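Local coordinates for hypothetical protein TT1465 (Thermus thermophilus, PDB 1WEK) that is of unknown function but has a Rossmann-like fold of the SLOG clan, built round a parallel beta sheet, and assembles as six chains, at residues L168-W173 / R198-P203; P38-F43 / G134-P139; R63-A68 / E205-L210; G87-G92 / Y111-L116. All blocks are in the same frame, centred on the assembly; numbering follows the deposited sequence.

Contact 1: residues L168-W173 / R198-P203; sequences LDRGYW and RLTDEP
The guanidinium of Arg170 lies with one face over the backbone carbonyl of Leu199 rather than pointing an N-H at it: Arg170 NH2 is 2.9 Å from Leu199 O, yet the angle is too poor for a hydrogen bond. A bend at chi3 (125°) turns the guanidinium over this carbonyl, and the arginine CG passes beside the carboxylate of Asp201, whose plane stands almost perpendicular to the guanidinium. Asp201 OD1 instead takes the backbone N of Arg170 at 2.8 Å, on the syn side but tilted 29° out of the carboxylate plane, and also accepts from a water that in turn accepts from Gly171 N. Asp201 thus meets the first-turn N-H of Arg170 directly and that of Gly171 through the water. The segments belong to a beta-alpha-beta unit in which strands 165-168 and 198-200 run parallel and helix 170-185 makes the crossover. Asp169 N donates to Thr200 O at 2.8 Å, and Leu168 CD2 lies alongside Thr200 CG2 at 3.6 Å. Asp169 is the N-cap, its OD1 met by Tyr172 N from above the carboxylate plane. Leu199 CD1 touches Trp173 CD1 at 3.9 Å, while Trp173 NE1 donates to Leu168 O within the indole plane. Tyr172 O accepts from Trp179 NE1 of a second subunit.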
loop_
_atom_site.group_PDB
_atom_site.type_symbol
_atom_site.label_atom_id
_atom_site.label_comp_id
_atom_site.label_asym_id
_atom_site.label_seq_id
_atom_site.Cartn_x
_atom_site.Cartn_y
_atom_site.Cartn_z
ATOM N N LEU A 168 -31.208 27.477 1.492
ATOM C CA LEU A 168 -31.494 28.887 1.668
ATOM C C LEU A 168 -32.061 29.511 0.412
ATOM O O LEU A 168 -31.553 29.289 -0.693
ATOM C CB LEU A 168 -30.233 29.641 2.102
ATOM C CG LEU A 168 -30.005 29.672 3.612
ATOM C CD1 LEU A 168 -28.648 30.299 3.930
ATOM C CD2 LEU A 168 -31.145 30.462 4.262
ATOM N N ASP A 169 -33.113 30.304 0.609
ATOM C CA ASP A 169 -33.823 31.026 -0.445
ATOM C C ASP A 169 -34.926 30.166 -1.066
ATOM O O ASP A 169 -34.732 29.532 -2.102
ATOM C CB ASP A 169 -32.861 31.511 -1.531
ATOM C CG ASP A 169 -33.544 32.420 -2.530
ATOM O OD1 ASP A 169 -34.744 32.169 -2.831
ATOM O OD2 ASP A 169 -32.894 33.378 -3.018
ATOM N N ARG A 170 -36.088 30.181 -0.422
ATOM C CA ARG A 170 -37.265 29.411 -0.829
ATOM C C ARG A 170 -37.670 29.487 -2.291
ATOM O O ARG A 170 -37.864 28.459 -2.935
ATOM C CB ARG A 170 -38.473 29.833 0.009
ATOM C CG ARG A 170 -38.317 29.642 1.507
ATOM C CD ARG A 170 -39.657 29.887 2.193
ATOM N NE ARG A 170 -40.050 28.748 3.012
ATOM C CZ ARG A 170 -39.727 28.602 4.292
ATOM N NH1 ARG A 170 -39.004 29.537 4.912
ATOM N NH2 ARG A 170 -40.105 27.512 4.943
ATOM N N GLY A 171 -37.827 30.707 -2.796
ATOM C CA GLY A 171 -38.234 30.903 -4.173
ATOM C C GLY A 171 -37.276 30.315 -5.189
ATOM O O GLY A 171 -37.671 29.954 -6.296
ATOM N N TYR A 172 -36.010 30.208 -4.815
ATOM C CA TYR A 172 -35.010 29.671 -5.722
ATOM C C TYR A 172 -35.128 28.152 -5.874
ATOM O O TYR A 172 -35.024 27.620 -6.981
ATOM C CB TYR A 172 -33.612 30.026 -5.227
ATOM C CG TYR A 172 -32.529 29.780 -6.247
ATOM C CD1 TYR A 172 -32.133 30.783 -7.122
ATOM C CD2 TYR A 172 -31.904 28.535 -6.342
ATOM C CE1 TYR A 172 -31.134 30.556 -8.064
ATOM C CE2 TYR A 172 -30.912 28.297 -7.277
ATOM C CZ TYR A 172 -30.525 29.312 -8.134
ATOM O OH TYR A 172 -29.507 29.093 -9.031
ATOM N N TRP A 173 -35.359 27.458 -4.766
ATOM C CA TRP A 173 -35.471 26.002 -4.769
ATOM C C TRP A 173 -36.859 25.457 -5.089
ATOM O O TRP A 173 -37.030 24.254 -5.324
ATOM C CB TRP A 173 -35.042 25.474 -3.406
ATOM C CG TRP A 173 -33.644 25.797 -3.099
ATOM C CD1 TRP A 173 -33.177 26.866 -2.383
ATOM C CD2 TRP A 173 -32.494 25.079 -3.549
ATOM N NE1 TRP A 173 -31.804 26.854 -2.359
ATOM C CE2 TRP A 173 -31.358 25.768 -3.069
ATOM C CE3 TRP A 173 -32.313 23.920 -4.317
ATOM C CZ2 TRP A 173 -30.059 25.336 -3.331
ATOM C CZ3 TRP A 173 -31.027 23.489 -4.577
ATOM C CH2 TRP A 173 -29.911 24.197 -4.084
ATOM N N ARG A 198 -34.598 21.208 5.170
ATOM C CA ARG A 198 -35.449 22.313 5.579
ATOM C C ARG A 198 -35.210 23.483 4.644
ATOM O O ARG A 198 -34.068 23.842 4.364
ATOM C CB ARG A 198 -35.132 22.727 7.019
ATOM C CG ARG A 198 -35.569 21.706 8.062
ATOM C CD ARG A 198 -35.152 22.091 9.482
ATOM N NE ARG A 198 -35.641 23.407 9.898
ATOM C CZ ARG A 198 -35.416 23.934 11.103
ATOM N NH1 ARG A 198 -34.717 23.250 12.003
ATOM N NH2 ARG A 198 -35.864 25.152 11.403
ATOM N N LEU A 199 -36.293 24.083 4.165
ATOM C CA LEU A 199 -36.193 25.208 3.254
ATOM C C LEU A 199 -36.389 26.491 4.056
ATOM O O LEU A 199 -37.351 26.615 4.801
ATOM C CB LEU A 199 -37.262 25.056 2.168
ATOM C CG LEU A 199 -37.037 25.693 0.797
ATOM C CD1 LEU A 199 -35.576 25.751 0.465
ATOM C CD2 LEU A 199 -37.775 24.880 -0.240
ATOM N N THR A 200 -35.476 27.443 3.929
ATOM C CA THR A 200 -35.615 28.682 4.693
ATOM C C THR A 200 -34.996 29.895 4.023
ATOM O O THR A 200 -34.099 29.768 3.188
ATOM C CB THR A 200 -34.995 28.545 6.101
ATOM O OG1 THR A 200 -35.298 29.716 6.868
ATOM C CG2 THR A 200 -33.473 28.412 6.017
ATOM N N ASP A 201 -35.487 31.077 4.398
ATOM C CA ASP A 201 -34.982 32.342 3.863
ATOM C C ASP A 201 -34.068 33.051 4.864
ATOM O O ASP A 201 -33.379 34.015 4.509
ATOM C CB ASP A 201 -36.135 33.296 3.524
ATOM C CG ASP A 201 -36.797 32.981 2.192
ATOM O OD1 ASP A 201 -36.141 32.403 1.312
ATOM O OD2 ASP A 201 -37.973 33.334 2.014
ATOM N N GLU A 202 -34.054 32.567 6.104
ATOM C CA GLU A 202 -33.276 33.205 7.165
ATOM C C GLU A 202 -31.986 32.508 7.596
ATOM O O GLU A 202 -32.006 31.393 8.108
ATOM C CB GLU A 202 -34.187 33.385 8.377
ATOM C CG GLU A 202 -35.553 33.952 8.006
ATOM C CD GLU A 202 -36.636 33.574 9.003
ATOM O OE1 GLU A 202 -37.792 34.028 8.833
ATOM O OE2 GLU A 202 -36.331 32.819 9.952
ATOM N N PRO A 203 -30.840 33.167 7.392
ATOM C CA PRO A 203 -29.577 32.551 7.793
ATOM C C PRO A 203 -29.572 32.284 9.294
ATOM O O PRO A 203 -28.971 31.316 9.757
ATOM C CB PRO A 203 -28.542 33.601 7.392
ATOM C CG PRO A 203 -29.173 34.244 6.188
ATOM C CD PRO A 203 -30.606 34.407 6.629
HETATM O O HOH W 1 -37.668 33.023 -1.053
#

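Contact 2: residues P38-F43 / G134-P139; sequences PLVSVF and GFVFLP
Phe43 and Phe137 project side by side from paired parallel strands, their ring planes only 7° apart but slid so far that they barely overlap; the centroids are 4.6 Å apart. Phe43 CD1 sits over one face of the Phe137 ring, with Phe137 CE2 as its nearest atom at 3.2 Å, a tight approach for two carbons. Both CB atoms leave the same face of the sheet, and matching first torsions, CG anti to the carbonyl carbon (chi1 -47° and -63°), keep the rings side by side. Phe135 shares this rotamer and completes the row: its CD2 meets Phe43 CE1 edge to edge at 4.0 Å, and also lies 3.7 Å from Ser41 CB. The opposite face carries the branched aliphatics. Val40 CG1, anti to its own backbone N, reaches Val136 CG2 at 4.1 Å, and Val42 CG1, turned likewise, meets Leu138 CD1 at 3.9 Å. Four backbone hydrogen bonds hold the strands in parallel register: Ser41 N to Gly134 O, Val136 N to Ser41 O, Phe43 N to Val136 O and Leu138 N to Phe43 O. Ser41 OG, on the aromatic side, bonds to Phe128 O of helix 121-130. These are central strands of the Rossmann-like sheet, 39-43 lying between 71-74 and 132-137, which has 165-168 on its other side. Helix 142-156 packs on Phe43 and Phe137 through Glu147, and Phe137 also meets Thr144 and Leu148; on the valine side, helix 79-90 brings Val84 against Val42 and Leu138.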
loop_
_atom_site.group_PDB
_atom_site.type_symbol
_atom_site.label_atom_id
_atom_site.label_comp_id
_atom_site.label_asym_id
_atom_site.label_seq_id
_atom_site.Cartn_x
_atom_site.Cartn_y
_atom_site.Cartn_z
ATOM N N PRO A 38 -16.487 22.464 15.222
ATOM C CA PRO A 38 -17.467 21.685 14.469
ATOM C C PRO A 38 -17.439 22.274 13.058
ATOM O O PRO A 38 -17.371 23.500 12.899
ATOM C CB PRO A 38 -18.767 21.980 15.204
ATOM C CG PRO A 38 -18.309 22.257 16.589
ATOM C CD PRO A 38 -17.124 23.131 16.365
ATOM N N LEU A 39 -17.462 21.413 12.047
ATOM C CA LEU A 39 -17.401 21.882 10.677
ATOM C C LEU A 39 -18.732 21.766 9.944
ATOM O O LEU A 39 -19.395 20.724 9.978
ATOM C CB LEU A 39 -16.320 21.114 9.913
ATOM C CG LEU A 39 -14.904 21.220 10.486
ATOM C CD1 LEU A 39 -13.991 20.256 9.776
ATOM C CD2 LEU A 39 -14.399 22.635 10.335
ATOM N N VAL A 40 -19.098 22.864 9.290
ATOM C CA VAL A 40 -20.323 22.973 8.527
ATOM C C VAL A 40 -20.002 23.108 7.038
ATOM O O VAL A 40 -19.264 24.011 6.628
ATOM C CB VAL A 40 -21.119 24.208 8.979
ATOM C CG1 VAL A 40 -22.315 24.420 8.065
ATOM C CG2 VAL A 40 -21.574 24.030 10.429
ATOM N N SER A 41 -20.544 22.201 6.232
ATOM C CA SER A 41 -20.317 22.242 4.792
ATOM C C SER A 41 -21.318 23.205 4.194
ATOM O O SER A 41 -22.507 23.143 4.502
ATOM C CB SER A 41 -20.476 20.855 4.195
ATOM O OG SER A 41 -19.329 20.091 4.504
ATOM N N VAL A 42 -20.827 24.110 3.356
ATOM C CA VAL A 42 -21.664 25.134 2.747
ATOM C C VAL A 42 -21.486 25.171 1.231
ATOM O O VAL A 42 -20.375 25.101 0.718
ATOM C CB VAL A 42 -21.320 26.506 3.360
ATOM C CG1 VAL A 42 -22.300 27.568 2.889
ATOM C CG2 VAL A 42 -21.346 26.395 4.873
ATOM N N PHE A 43 -22.595 25.272 0.514
ATOM C CA PHE A 43 -22.552 25.273 -0.936
ATOM C C PHE A 43 -23.339 26.404 -1.582
ATOM O O PHE A 43 -24.364 26.848 -1.067
ATOM C CB PHE A 43 -23.081 23.934 -1.456
ATOM C CG PHE A 43 -22.507 22.754 -0.753
ATOM C CD1 PHE A 43 -23.067 22.304 0.440
ATOM C CD2 PHE A 43 -21.382 22.109 -1.259
ATOM C CE1 PHE A 43 -22.520 21.234 1.122
ATOM C CE2 PHE A 43 -20.816 21.031 -0.586
ATOM C CZ PHE A 43 -21.387 20.591 0.611
ATOM N N GLY A 134 -23.414 19.504 9.612
ATOM C CA GLY A 134 -24.525 20.135 8.905
ATOM C C GLY A 134 -24.186 20.524 7.464
ATOM O O GLY A 134 -23.014 20.559 7.092
ATOM N N PHE A 135 -25.209 20.811 6.660
ATOM C CA PHE A 135 -25.042 21.200 5.260
ATOM C C PHE A 135 -26.004 22.332 4.910
ATOM O O PHE A 135 -27.203 22.246 5.191
ATOM C CB PHE A 135 -25.340 20.025 4.309
ATOM C CG PHE A 135 -24.560 18.794 4.611
ATOM C CD1 PHE A 135 -25.014 17.887 5.575
ATOM C CD2 PHE A 135 -23.344 18.562 3.984
ATOM C CE1 PHE A 135 -24.259 16.767 5.909
ATOM C CE2 PHE A 135 -22.575 17.443 4.310
ATOM C CZ PHE A 135 -23.030 16.545 5.274
ATOM N N VAL A 136 -25.472 23.384 4.294
ATOM C CA VAL A 136 -26.280 24.523 3.876
ATOM C C VAL A 136 -26.148 24.713 2.354
ATOM O O VAL A 136 -25.051 24.891 1.821
ATOM C CB VAL A 136 -25.838 25.828 4.577
ATOM C CG1 VAL A 136 -26.879 26.927 4.333
ATOM C CG2 VAL A 136 -25.665 25.586 6.094
ATOM N N PHE A 137 -27.270 24.684 1.656
ATOM C CA PHE A 137 -27.239 24.877 0.207
ATOM C C PHE A 137 -27.831 26.226 -0.215
ATOM O O PHE A 137 -29.023 26.478 -0.041
ATOM C CB PHE A 137 -27.956 23.708 -0.474
ATOM C CG PHE A 137 -27.278 22.380 -0.228
ATOM C CD1 PHE A 137 -27.530 21.659 0.932
ATOM C CD2 PHE A 137 -26.302 21.916 -1.098
ATOM C CE1 PHE A 137 -26.811 20.497 1.235
ATOM C CE2 PHE A 137 -25.570 20.745 -0.805
ATOM C CZ PHE A 137 -25.828 20.039 0.371
ATOM N N LEU A 138 -26.977 27.103 -0.749
ATOM C CA LEU A 138 -27.431 28.415 -1.210
ATOM C C LEU A 138 -27.685 28.328 -2.715
ATOM O O LEU A 138 -27.283 27.354 -3.354
ATOM C CB LEU A 138 -26.360 29.479 -0.903
ATOM C CG LEU A 138 -26.173 29.835 0.576
ATOM C CD1 LEU A 138 -24.684 29.933 0.932
ATOM C CD2 LEU A 138 -26.880 31.145 0.863
ATOM N N PRO A 139 -28.408 29.306 -3.297
ATOM C CA PRO A 139 -28.621 29.199 -4.746
ATOM C C PRO A 139 -27.297 28.860 -5.430
ATOM O O PRO A 139 -26.238 29.426 -5.091
ATOM C CB PRO A 139 -29.124 30.587 -5.117
ATOM C CG PRO A 139 -30.004 30.925 -3.933
ATOM C CD PRO A 139 -29.194 30.419 -2.729
#

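Contact 3: residues R63-A68 / E205-L210; sequences RALAEA and EVVQAL
Val207 wedges its two methyl branches against helix 53-68, whose 63-68 segment runs in roughly the same direction as 205-210, at 27° with the axes 9.9 Å apart. Glu205, in the first turn of the helix, makes no contact with segment 63-68 and bonds through OE1 to Thr200 OG1. Val206 follows, turned to the sheet, where it packs on Phe166 and Thr200. Val207 then carries the centre of the interface. With CG1 anti to the backbone N (chi1 180°), the two methyls divide between the alanines: CG2 meets Ala64 CB at 3.6 Å and CG1 meets Ala68 CB, one turn on, at 3.8 Å. The CA of Val207 lies 6.2 Å from the CA of Leu65. The CG2 branch has a second neighbour in Leu65 CD2, at 4.1 Å. Ala209 points back to the strands, against Phe166 and Arg198. Leu210, one turn after Val207, extends CD1 to Leu65 CD2 at 3.6 Å, so Leu65 is touched by Val207 and Leu210 alike. No hydrogen bond crosses; the contact is wholly apolar. The two helices lie next to each other on one side of the parallel sheet, with Phe70, in the loop before strand 71-74, touching both Leu65 and Leu210, and Pro164, just ahead of strand 165-168, also against Leu210.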
loop_
_atom_site.group_PDB
_atom_site.type_symbol
_atom_site.label_atom_id
_atom_site.label_comp_id
_atom_site.label_asym_id
_atom_site.label_seq_id
_atom_site.Cartn_x
_atom_site.Cartn_y
_atom_site.Cartn_z
ATOM N N ARG A 63 -20.198 34.643 8.096
ATOM C CA ARG A 63 -19.896 35.433 9.279
ATOM C C ARG A 63 -20.639 34.921 10.535
ATOM O O ARG A 63 -20.065 34.863 11.631
ATOM C CB ARG A 63 -20.265 36.895 9.022
ATOM C CG ARG A 63 -20.249 37.755 10.263
ATOM C CD ARG A 63 -21.388 38.755 10.221
ATOM N NE ARG A 63 -21.031 39.976 9.512
ATOM C CZ ARG A 63 -21.882 40.705 8.799
ATOM N NH1 ARG A 63 -23.153 40.334 8.674
ATOM N NH2 ARG A 63 -21.466 41.833 8.242
ATOM N N ALA A 64 -21.912 34.562 10.384
ATOM C CA ALA A 64 -22.690 34.078 11.525
ATOM C C ALA A 64 -22.136 32.771 12.097
ATOM O O ALA A 64 -21.973 32.632 13.314
ATOM C CB ALA A 64 -24.119 33.896 11.132
ATOM N N LEU A 65 -21.832 31.817 11.226
ATOM C CA LEU A 65 -21.305 30.536 11.693
ATOM C C LEU A 65 -19.997 30.687 12.479
ATOM O O LEU A 65 -19.813 30.056 13.514
ATOM C CB LEU A 65 -21.111 29.607 10.513
ATOM C CG LEU A 65 -22.415 29.178 9.841
ATOM C CD1 LEU A 65 -22.120 28.678 8.430
ATOM C CD2 LEU A 65 -23.086 28.102 10.692
ATOM N N ALA A 66 -19.093 31.520 11.984
ATOM C CA ALA A 66 -17.825 31.771 12.668
ATOM C C ALA A 66 -18.110 32.359 14.046
ATOM O O ALA A 66 -17.532 31.940 15.055
ATOM C CB ALA A 66 -16.990 32.745 11.866
ATOM N N GLU A 67 -19.016 33.330 14.086
ATOM C CA GLU A 67 -19.369 33.970 15.346
ATOM C C GLU A 67 -19.875 32.925 16.339
ATOM O O GLU A 67 -19.452 32.898 17.503
ATOM C CB GLU A 67 -20.434 35.049 15.107
ATOM C CG GLU A 67 -19.880 36.382 14.600
ATOM C CD GLU A 67 -20.988 37.326 14.117
ATOM O OE1 GLU A 67 -20.698 38.502 13.794
ATOM O OE2 GLU A 67 -22.155 36.886 14.050
ATOM N N ALA A 68 -20.771 32.058 15.872
ATOM C CA ALA A 68 -21.344 31.002 16.708
ATOM C C ALA A 68 -20.319 29.935 17.094
ATOM O O ALA A 68 -20.578 29.078 17.947
ATOM C CB ALA A 68 -22.515 30.355 15.992
ATOM N N GLU A 205 -31.935 31.281 11.160
ATOM C CA GLU A 205 -32.623 30.045 11.490
ATOM C C GLU A 205 -31.684 28.869 11.309
ATOM O O GLU A 205 -31.725 27.902 12.078
ATOM C CB GLU A 205 -33.871 29.883 10.616
ATOM C CG GLU A 205 -34.654 28.612 10.883
ATOM C CD GLU A 205 -36.083 28.702 10.389
ATOM O OE1 GLU A 205 -36.284 28.952 9.180
ATOM O OE2 GLU A 205 -37.008 28.527 11.217
ATOM N N VAL A 206 -30.828 28.954 10.296
ATOM C CA VAL A 206 -29.856 27.894 10.045
ATOM C C VAL A 206 -28.834 27.832 11.169
ATOM O O VAL A 206 -28.582 26.764 11.731
ATOM C CB VAL A 206 -29.099 28.111 8.704
ATOM C CG1 VAL A 206 -28.043 27.018 8.516
ATOM C CG2 VAL A 206 -30.084 28.075 7.538
ATOM N N VAL A 207 -28.247 28.977 11.510
ATOM C CA VAL A 207 -27.252 29.000 12.567
ATOM C C VAL A 207 -27.845 28.546 13.896
ATOM O O VAL A 207 -27.207 27.806 14.641
ATOM C CB VAL A 207 -26.653 30.397 12.734
ATOM C CG1 VAL A 207 -25.623 30.374 13.845
ATOM C CG2 VAL A 207 -26.021 30.848 11.418
ATOM N N GLN A 208 -29.074 28.972 14.180
ATOM C CA GLN A 208 -29.749 28.600 15.424
ATOM C C GLN A 208 -29.940 27.083 15.530
ATOM O O GLN A 208 -29.717 26.497 16.590
ATOM C CB GLN A 208 -31.106 29.316 15.520
ATOM C CG GLN A 208 -31.998 28.829 16.660
ATOM C CD GLN A 208 -33.210 29.725 16.890
ATOM O OE1 GLN A 208 -33.072 30.874 17.318
ATOM N NE2 GLN A 208 -34.402 29.206 16.604
ATOM N N ALA A 209 -30.355 26.458 14.429
ATOM C CA ALA A 209 -30.565 25.015 14.392
ATOM C C ALA A 209 -29.256 24.274 14.612
ATOM O O ALA A 209 -29.225 23.258 15.303
ATOM C CB ALA A 209 -31.164 24.604 13.059
ATOM N N LEU A 210 -28.177 24.779 14.019
ATOM C CA LEU A 210 -26.868 24.152 14.168
ATOM C C LEU A 210 -26.327 24.335 15.583
ATOM O O LEU A 210 -25.636 23.461 16.106
ATOM C CB LEU A 210 -25.881 24.742 13.162
ATOM C CG LEU A 210 -26.203 24.473 11.688
ATOM C CD1 LEU A 210 -25.264 25.273 10.808
ATOM C CD2 LEU A 210 -26.075 22.978 11.391
#

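Contact 4: residues G87-G92 / Y111-L116; sequences GAYEAG and YQTHAL
Tyr89, near the end of helix 79-90, lays its ring against the backbone of Tyr111, in the loop leading into strand 114-118, an edge strand of the Rossmann-like sheet within this chain. The helix closes there in a Schellman motif, with Gly92 at the C-prime position. A CH-pi contact leads: Tyr111 CA stands over one face of the Tyr89 ring, 4.2 Å from its centroid and 19° off the ring normal. With CG anti to the backbone N (chi1 -166°) the Tyr89 phenol reaches out over the loop, and its ring turn (chi2 73°) presents that face. Apolar contact adds the two CB atoms, Tyr89 CB and Tyr111 CB, at 3.8 Å. The tyrosine side chains cross at about a right angle, and Tyr89 CD2 comes to the edge of the Tyr111 ring, near its plane. No hydrogen bond joins the two segments; several polar groups are bonded outside them. Glu90 pairs with Arg86 through OE2 and with Tyr59 OH through OE1, Tyr111 O accepts from Ser95 OG, and Gln112 NE2 bonds to Asn99 OD1. Thr113 OG1 approaches the Tyr89 ring obliquely, 3.9 Å from Tyr89 CD1.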
loop_
_atom_site.group_PDB
_atom_site.type_symbol
_atom_site.label_atom_id
_atom_site.label_comp_id
_atom_site.label_asym_id
_atom_site.label_seq_id
_atom_site.Cartn_x
_atom_site.Cartn_y
_atom_site.Cartn_z
ATOM N N GLY A 87 -16.866 35.631 4.742
ATOM C CA GLY A 87 -17.589 35.985 5.943
ATOM C C GLY A 87 -16.951 35.348 7.156
ATOM O O GLY A 87 -16.807 35.986 8.201
ATOM N N ALA A 88 -16.562 34.087 7.008
ATOM C CA ALA A 88 -15.941 33.336 8.083
ATOM C C ALA A 88 -14.551 33.883 8.364
ATOM O O ALA A 88 -14.216 34.217 9.502
ATOM C CB ALA A 88 -15.845 31.878 7.705
ATOM N N TYR A 89 -13.750 33.960 7.309
ATOM C CA TYR A 89 -12.394 34.461 7.408
ATOM C C TYR A 89 -12.353 35.793 8.143
ATOM O O TYR A 89 -11.672 35.936 9.159
ATOM C CB TYR A 89 -11.802 34.661 6.020
ATOM C CG TYR A 89 -10.307 34.847 6.019
ATOM C CD1 TYR A 89 -9.461 33.765 6.259
ATOM C CD2 TYR A 89 -9.735 36.079 5.711
ATOM C CE1 TYR A 89 -8.089 33.892 6.180
ATOM C CE2 TYR A 89 -8.351 36.218 5.631
ATOM C CZ TYR A 89 -7.536 35.116 5.863
ATOM O OH TYR A 89 -6.166 35.217 5.746
ATOM N N GLU A 90 -13.101 36.762 7.632
ATOM C CA GLU A 90 -13.108 38.083 8.235
ATOM C C GLU A 90 -13.658 38.162 9.647
ATOM O O GLU A 90 -13.436 39.161 10.325
ATOM C CB GLU A 90 -13.821 39.065 7.321
ATOM C CG GLU A 90 -12.999 39.402 6.075
ATOM C CD GLU A 90 -13.776 40.241 5.076
ATOM O OE1 GLU A 90 -14.964 40.530 5.338
ATOM O OE2 GLU A 90 -13.202 40.604 4.025
ATOM N N ALA A 91 -14.363 37.129 10.105
ATOM C CA ALA A 91 -14.876 37.139 11.475
ATOM C C ALA A 91 -13.928 36.325 12.341
ATOM O O ALA A 91 -14.233 36.007 13.491
ATOM C CB ALA A 91 -16.285 36.568 11.554
ATOM N N GLY A 92 -12.776 35.990 11.766
ATOM C CA GLY A 92 -11.761 35.240 12.483
ATOM C C GLY A 92 -12.036 33.769 12.699
ATOM O O GLY A 92 -11.471 33.161 13.607
ATOM N N TYR A 111 -9.792 33.530 0.899
ATOM C CA TYR A 111 -10.300 33.523 2.261
ATOM C C TYR A 111 -10.331 32.153 2.905
ATOM O O TYR A 111 -11.287 31.805 3.590
ATOM C CB TYR A 111 -11.694 34.144 2.287
ATOM C CG TYR A 111 -11.744 35.478 1.594
ATOM C CD1 TYR A 111 -12.445 35.642 0.401
ATOM C CD2 TYR A 111 -11.058 36.576 2.110
ATOM C CE1 TYR A 111 -12.469 36.850 -0.259
ATOM C CE2 TYR A 111 -11.069 37.810 1.444
ATOM C CZ TYR A 111 -11.774 37.941 0.268
ATOM O OH TYR A 111 -11.801 39.169 -0.374
ATOM N N GLN A 112 -9.274 31.380 2.707
ATOM C CA GLN A 112 -9.233 30.052 3.280
ATOM C C GLN A 112 -8.165 29.905 4.365
ATOM O O GLN A 112 -6.991 30.141 4.117
ATOM C CB GLN A 112 -8.995 29.032 2.165
ATOM C CG GLN A 112 -10.021 29.109 1.019
ATOM C CD GLN A 112 -9.650 28.219 -0.165
ATOM O OE1 GLN A 112 -9.889 28.569 -1.328
ATOM N NE2 GLN A 112 -9.070 27.062 0.128
ATOM N N THR A 113 -8.581 29.529 5.567
ATOM C CA THR A 113 -7.652 29.309 6.671
ATOM C C THR A 113 -6.914 27.989 6.436
ATOM O O THR A 113 -5.830 27.764 6.972
ATOM C CB THR A 113 -8.407 29.246 8.018
ATOM O OG1 THR A 113 -8.720 30.580 8.441
ATOM C CG2 THR A 113 -7.568 28.580 9.087
ATOM N N HIS A 114 -7.518 27.123 5.629
ATOM C CA HIS A 114 -6.954 25.823 5.289
ATOM C C HIS A 114 -7.405 25.496 3.871
ATOM O O HIS A 114 -8.601 25.366 3.615
ATOM C CB HIS A 114 -7.479 24.746 6.237
ATOM C CG HIS A 114 -7.034 24.913 7.658
ATOM N ND1 HIS A 114 -5.778 24.543 8.095
ATOM C CD2 HIS A 114 -7.681 25.405 8.741
ATOM C CE1 HIS A 114 -5.674 24.801 9.387
ATOM N NE2 HIS A 114 -6.813 25.324 9.803
ATOM N N ALA A 115 -6.451 25.370 2.957
ATOM C CA ALA A 115 -6.759 25.081 1.568
ATOM C C ALA A 115 -6.194 23.746 1.092
ATOM O O ALA A 115 -5.013 23.446 1.262
ATOM C CB ALA A 115 -6.238 26.205 0.686
ATOM N N LEU A 116 -7.058 22.940 0.498
ATOM C CA LEU A 116 -6.648 21.655 -0.033
ATOM C C LEU A 116 -7.006 21.637 -1.520
ATOM O O LEU A 116 -8.062 22.142 -1.914
ATOM C CB LEU A 116 -7.380 20.533 0.707
ATOM C CG LEU A 116 -6.925 20.237 2.141
ATOM C CD1 LEU A 116 -7.928 19.348 2.853
ATOM C CD2 LEU A 116 -5.543 19.566 2.094
#

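Overall arrangement
Contact 2 lies in the middle of the parallel sheet and contact 1 at the end formed by strand 198-200, their centres about 13 Å apart. The two join directly where Leu168 N probably donates to Phe137 O, at 2.9 Å. Contact 3 lies against one face of the same sheet, about 11 Å from contact 2 between centres; Val136 CG2 touches Val206 CG1 there at 3.7 Å. It also adjoins contact 1 in sequence, since strand 198-200 leads into helix 203-211. Contact 4, toward the other end of the sheet, meets contact 3 through Ala66 and Ala91, but stays about 11 Å from contact 1 at the nearest atoms.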